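Local coordinates for protein SeqA (Vibrio cholerae, PDB 3SK7) that probably acts as a negative regulator of replication initiation, binding pairs of hemimethylated GATC sequences at the chromosomal origin so that initiation occurs once per cell cycle, at residues D15-L20 with F27-S32; M94-M99 with D107-V112. One frame throughout, in Å; residues are numbered along the deposited sequence. Where two conformers were deposited one is given.

Contact 1 (15-20 with 27-32) and contact 2 (94-99 with 107-112) follow one another in series, the first closing before the second opens, and both lie in the C-terminal domain of SeqA. Their centres are about 14 Å apart. Helix 23-37 joins them: I30, which meets F17 in contact 1, also packs on V95 and V112 of contact 2, its CD1 lying 3.8 Å from V112 CG1, while F27 rests against M94 and V95. Helix 3-12 borders both. The first and last helical parts of the domain are thus tied into one apolar core, contact 1 partly buried and contact 2 buried.

Contact 1: residues D15-L20 with F27-S32; sequences DEFAGL and FMLILS
L29 carries most of this contact, reaching from helix 23-37 into the short helical turn 15-18 and the bend after it, where E16, F17 and L20 receive it. The backbones stay well apart, F17 CA and L29 CA being the closest pair of CA atoms at 7.5 Å, so side chains alone bridge the segments. With its CG anti to the backbone N (chi1 -178°), L29 sends CD2 to all three partners. The apolar ones are L20, whose CD1 lies 3.8 Å from L29 CD2 with the two side chains at about a right angle, and F17, whose ring offers its edge: L29 CD2 sits near the ring plane, 4.1 Å from F17 CD1. A second aliphatic chain, I30, meets the next ring atom. I30 CG1 is 4.0 Å from F17 CE1 and I30 CD1 is hardly farther, an approach oblique to the ring.

In the fold this is the short helix 15-18 folded back against the following helix 23-37, local in sequence: only six residues separate the segments, and the chain doubles back between them so that the turn 15-18 leans on one side of helix 23-37. L11 of helix 3-12 touches F17, L29 and I30, and L12 also meets F17, which continues the apolar layer beyond the two segments.

The remaining contact is between a charged side chain and a methyl pair. E16 runs out extended, its CG anti to the backbone N (chi1 179°), and brings its aliphatic stem and carboxylate across the isobutyl end of L29 at a slant. E16 CD stands 3.8 Å from L29 CD2, while on the exposed side the carboxylate oxygen E16 OE2 comes to 3.9 Å from L29 CD1, both van der Waals contacts.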
# COMPACT_ATOMS: atom_id res chain seq x y z
N ASP A 15 -2.12 5.00 -17.28
CA ASP A 15 -1.42 6.28 -17.49
C ASP A 15 -1.11 6.95 -16.15
O ASP A 15 -0.03 7.49 -15.95
CB ASP A 15 -2.29 7.24 -18.31
CG ASP A 15 -2.32 6.91 -19.80
OD1 ASP A 15 -1.56 6.03 -20.24
OD2 ASP A 15 -3.09 7.58 -20.54
N GLU A 16 -2.05 6.88 -15.22
CA GLU A 16 -1.90 7.53 -13.93
C GLU A 16 -0.69 6.99 -13.18
O GLU A 16 0.09 7.76 -12.63
CB GLU A 16 -3.16 7.40 -13.08
CG GLU A 16 -2.98 8.08 -11.70
CD GLU A 16 -4.14 7.85 -10.73
OE1 GLU A 16 -5.03 7.03 -11.04
OE2 GLU A 16 -4.14 8.49 -9.65
N PHE A 17 -0.54 5.67 -13.16
CA PHE A 17 0.59 5.06 -12.52
C PHE A 17 1.91 5.32 -13.24
O PHE A 17 2.94 5.54 -12.60
CB PHE A 17 0.33 3.55 -12.35
CG PHE A 17 1.35 2.85 -11.50
CD1 PHE A 17 1.25 2.85 -10.13
CD2 PHE A 17 2.43 2.19 -12.07
CE1 PHE A 17 2.18 2.21 -9.35
CE2 PHE A 17 3.36 1.55 -11.29
CZ PHE A 17 3.23 1.57 -9.92
N ALA A 18 1.87 5.29 -14.58
CA ALA A 18 3.07 5.46 -15.39
C ALA A 18 3.69 6.80 -15.23
O ALA A 18 4.91 6.95 -15.39
CB ALA A 18 2.72 5.26 -16.88
N GLY A 19 2.86 7.77 -14.93
CA GLY A 19 3.30 9.15 -14.83
C GLY A 19 4.07 9.44 -13.56
O GLY A 19 4.70 10.47 -13.42
N LEU A 20 4.00 8.53 -12.60
CA LEU A 20 4.58 8.76 -11.28
C LEU A 20 6.07 8.42 -11.27
O LEU A 20 6.44 7.28 -11.44
CB LEU A 20 3.85 7.91 -10.24
CG LEU A 20 2.35 8.14 -10.08
CD1 LEU A 20 1.78 7.18 -9.06
CD2 LEU A 20 2.05 9.61 -9.71
N PHE A 27 3.83 3.85 -4.30
CA PHE A 27 3.48 3.15 -3.06
C PHE A 27 2.07 3.54 -2.62
O PHE A 27 1.21 2.69 -2.36
CB PHE A 27 4.52 3.50 -2.01
CG PHE A 27 4.26 2.97 -0.62
CD1 PHE A 27 4.32 1.62 -0.35
CD2 PHE A 27 4.02 3.84 0.42
CE1 PHE A 27 4.17 1.15 0.94
CE2 PHE A 27 3.87 3.36 1.70
CZ PHE A 27 3.93 2.02 1.95
N MET A 28 1.83 4.84 -2.53
CA MET A 28 0.52 5.33 -2.12
C MET A 28 -0.63 4.93 -3.05
O MET A 28 -1.71 4.54 -2.57
CB MET A 28 0.55 6.85 -1.93
CG MET A 28 1.34 7.32 -0.72
SD MET A 28 0.72 6.61 0.80
CE MET A 28 1.21 7.77 2.03
N LEU A 29 -0.40 5.03 -4.37
CA LEU A 29 -1.44 4.67 -5.30
C LEU A 29 -1.73 3.17 -5.27
O LEU A 29 -2.86 2.74 -5.39
CB LEU A 29 -1.09 5.14 -6.71
CG LEU A 29 -2.12 4.89 -7.80
CD1 LEU A 29 -3.49 5.41 -7.41
CD2 LEU A 29 -1.66 5.52 -9.10
N ILE A 30 -0.69 2.37 -5.09
CA ILE A 30 -0.89 0.93 -4.91
C ILE A 30 -1.78 0.63 -3.69
O ILE A 30 -2.75 -0.14 -3.78
CB ILE A 30 0.46 0.22 -4.77
CG1 ILE A 30 1.14 0.08 -6.12
CG2 ILE A 30 0.30 -1.18 -4.15
CD1 ILE A 30 2.64 -0.19 -6.05
N LEU A 31 -1.46 1.26 -2.56
CA LEU A 31 -2.28 1.08 -1.36
C LEU A 31 -3.72 1.58 -1.56
O LEU A 31 -4.67 0.89 -1.18
CB LEU A 31 -1.64 1.75 -0.16
CG LEU A 31 -0.31 1.16 0.31
CD1 LEU A 31 0.37 2.11 1.27
CD2 LEU A 31 -0.51 -0.19 0.95
N SER A 32 -3.87 2.75 -2.16
CA SER A 32 -5.21 3.27 -2.41
C SER A 32 -6.00 2.30 -3.27
O SER A 32 -7.21 2.11 -3.07
CB SER A 32 -5.16 4.62 -3.13
OG SER A 32 -4.61 5.65 -2.32

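Contact 2: residues M94-M99 with D107-V112; sequences MVEQVM and DIIEKV
Helices 88-101 and 106-114 run nearly antiparallel here, the short segments 94-99 and 107-112 making an angle of 156° with their axes 9.9 Å apart, and E96 CA lying 6.3 Å from I109 CA. M99 and I109 form the centre of the interface, their side chains passing alongside one another and pointing opposite ways. M99 CB is 3.8 Å from I109 CG1 and equally near I109 CD1, while the thioether end of M99 folds back: a bend at chi3 (72°) returns CE to within 4.0 Å of I109 CG1. The sulfur itself turns to the next helical turn, where M99 SD lies 3.9 Å from V112 CG1, the two side chains meeting at a slant.

That same V112 methyl also serves V95. Both valines hold CG1 anti to their own backbone N, which brings the two CG1 atoms together, V95 CG1 to V112 CG1 at 4.1 Å, with the side chains roughly perpendicular. At the solvent side, I109 CG2 sits against the stem of E96, 4.1 Å from E96 CG, and against its CA; the carboxylate continues outward. M99 CE makes a looser touch on I108.

The contact is an antiparallel helical hairpin, seven residues linking its two segments, and the buried side chains that meet between the helices, V95, M99, I108, I109 and V112, are all apolar. F104, in the link between the helices, also touches M99. Helix 23-37 packs against the same inner side through L34 on M99, and helix 3-12 covers I108 and V112 through M8, with L12 also on V112.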
# COMPACT_ATOMS: atom_id res chain seq x y z
N MET A 94 6.23 -4.02 2.83
CA MET A 94 4.92 -3.67 3.40
C MET A 94 3.79 -4.03 2.44
O MET A 94 2.76 -4.60 2.84
CB MET A 94 4.88 -2.18 3.71
CG MET A 94 5.90 -1.77 4.77
SD MET A 94 6.20 0.00 4.91
CE MET A 94 4.57 0.45 5.43
N VAL A 95 3.98 -3.69 1.17
CA VAL A 95 2.96 -4.01 0.17
C VAL A 95 2.81 -5.53 -0.01
O VAL A 95 1.71 -6.05 -0.13
CB VAL A 95 3.28 -3.34 -1.18
CG1 VAL A 95 2.44 -3.94 -2.29
CG2 VAL A 95 3.05 -1.85 -1.11
N GLU A 96 3.93 -6.24 -0.00
CA GLU A 96 3.87 -7.68 -0.08
C GLU A 96 3.08 -8.28 1.08
O GLU A 96 2.23 -9.13 0.88
CB GLU A 96 5.28 -8.27 -0.09
CG GLU A 96 5.30 -9.79 -0.05
CD GLU A 96 6.69 -10.37 0.02
OE1 GLU A 96 7.63 -9.70 0.51
OE2 GLU A 96 6.81 -11.53 -0.41
N GLN A 97 3.38 -7.83 2.30
CA GLN A 97 2.68 -8.34 3.48
C GLN A 97 1.18 -8.14 3.35
O GLN A 97 0.36 -9.08 3.62
CB GLN A 97 3.19 -7.64 4.74
CG GLN A 97 4.58 -8.08 5.17
CD GLN A 97 5.24 -7.16 6.18
OE1 GLN A 97 4.59 -6.34 6.85
NE2 GLN A 97 6.56 -7.28 6.30
N VAL A 98 0.79 -6.94 2.94
CA VAL A 98 -0.62 -6.66 2.77
C VAL A 98 -1.26 -7.55 1.69
O VAL A 98 -2.34 -8.13 1.89
CB VAL A 98 -0.82 -5.17 2.42
CG1 VAL A 98 -2.24 -4.90 1.96
CG2 VAL A 98 -0.47 -4.28 3.61
N MET A 99 -0.60 -7.64 0.53
CA MET A 99 -1.18 -8.35 -0.58
C MET A 99 -1.23 -9.85 -0.31
O MET A 99 -2.18 -10.52 -0.71
CB MET A 99 -0.40 -8.08 -1.87
CG MET A 99 -0.63 -6.69 -2.42
SD MET A 99 0.07 -6.41 -4.06
CE MET A 99 -1.04 -7.37 -5.03
N ASP A 107 2.62 -14.08 -8.12
CA ASP A 107 3.02 -13.56 -9.43
C ASP A 107 2.73 -12.05 -9.56
O ASP A 107 3.62 -11.24 -9.89
CB ASP A 107 2.29 -14.34 -10.52
CG ASP A 107 2.42 -15.85 -10.35
OD1 ASP A 107 3.40 -16.44 -10.86
OD2 ASP A 107 1.55 -16.46 -9.70
N ILE A 108 1.48 -11.69 -9.30
CA ILE A 108 1.10 -10.28 -9.38
C ILE A 108 1.77 -9.48 -8.26
O ILE A 108 2.10 -8.32 -8.46
CB ILE A 108 -0.44 -10.09 -9.32
CG1 ILE A 108 -0.83 -8.65 -9.64
CG2 ILE A 108 -1.01 -10.48 -7.96
CD1 ILE A 108 -0.30 -8.14 -11.00
N ILE A 109 2.00 -10.10 -7.12
CA ILE A 109 2.63 -9.39 -6.01
C ILE A 109 4.06 -8.98 -6.39
O ILE A 109 4.49 -7.86 -6.13
CB ILE A 109 2.66 -10.25 -4.72
CG1 ILE A 109 1.25 -10.56 -4.25
CG2 ILE A 109 3.42 -9.52 -3.66
CD1 ILE A 109 1.20 -11.37 -2.98
N GLU A 110 4.79 -9.89 -7.02
CA GLU A 110 6.13 -9.58 -7.50
C GLU A 110 6.10 -8.42 -8.50
O GLU A 110 6.93 -7.51 -8.42
CB GLU A 110 6.76 -10.82 -8.15
CG GLU A 110 8.20 -10.58 -8.65
CD GLU A 110 8.76 -11.72 -9.49
OE1 GLU A 110 7.97 -12.60 -9.90
OE2 GLU A 110 9.99 -11.72 -9.74
N LYS A 111 5.15 -8.45 -9.44
CA LYS A 111 5.09 -7.33 -10.40
C LYS A 111 4.77 -6.01 -9.73
O LYS A 111 5.35 -4.97 -10.07
CB LYS A 111 4.11 -7.62 -11.52
CG LYS A 111 4.44 -8.92 -12.27
CD LYS A 111 3.40 -9.27 -13.27
CE LYS A 111 3.69 -10.64 -13.87
NZ LYS A 111 5.04 -10.72 -14.52
N VAL A 112 3.85 -6.03 -8.78
CA VAL A 112 3.44 -4.80 -8.12
C VAL A 112 4.58 -4.23 -7.25
O VAL A 112 4.89 -3.03 -7.32
CB VAL A 112 2.18 -5.04 -7.26
CG1 VAL A 112 1.87 -3.85 -6.36
CG2 VAL A 112 0.97 -5.31 -8.13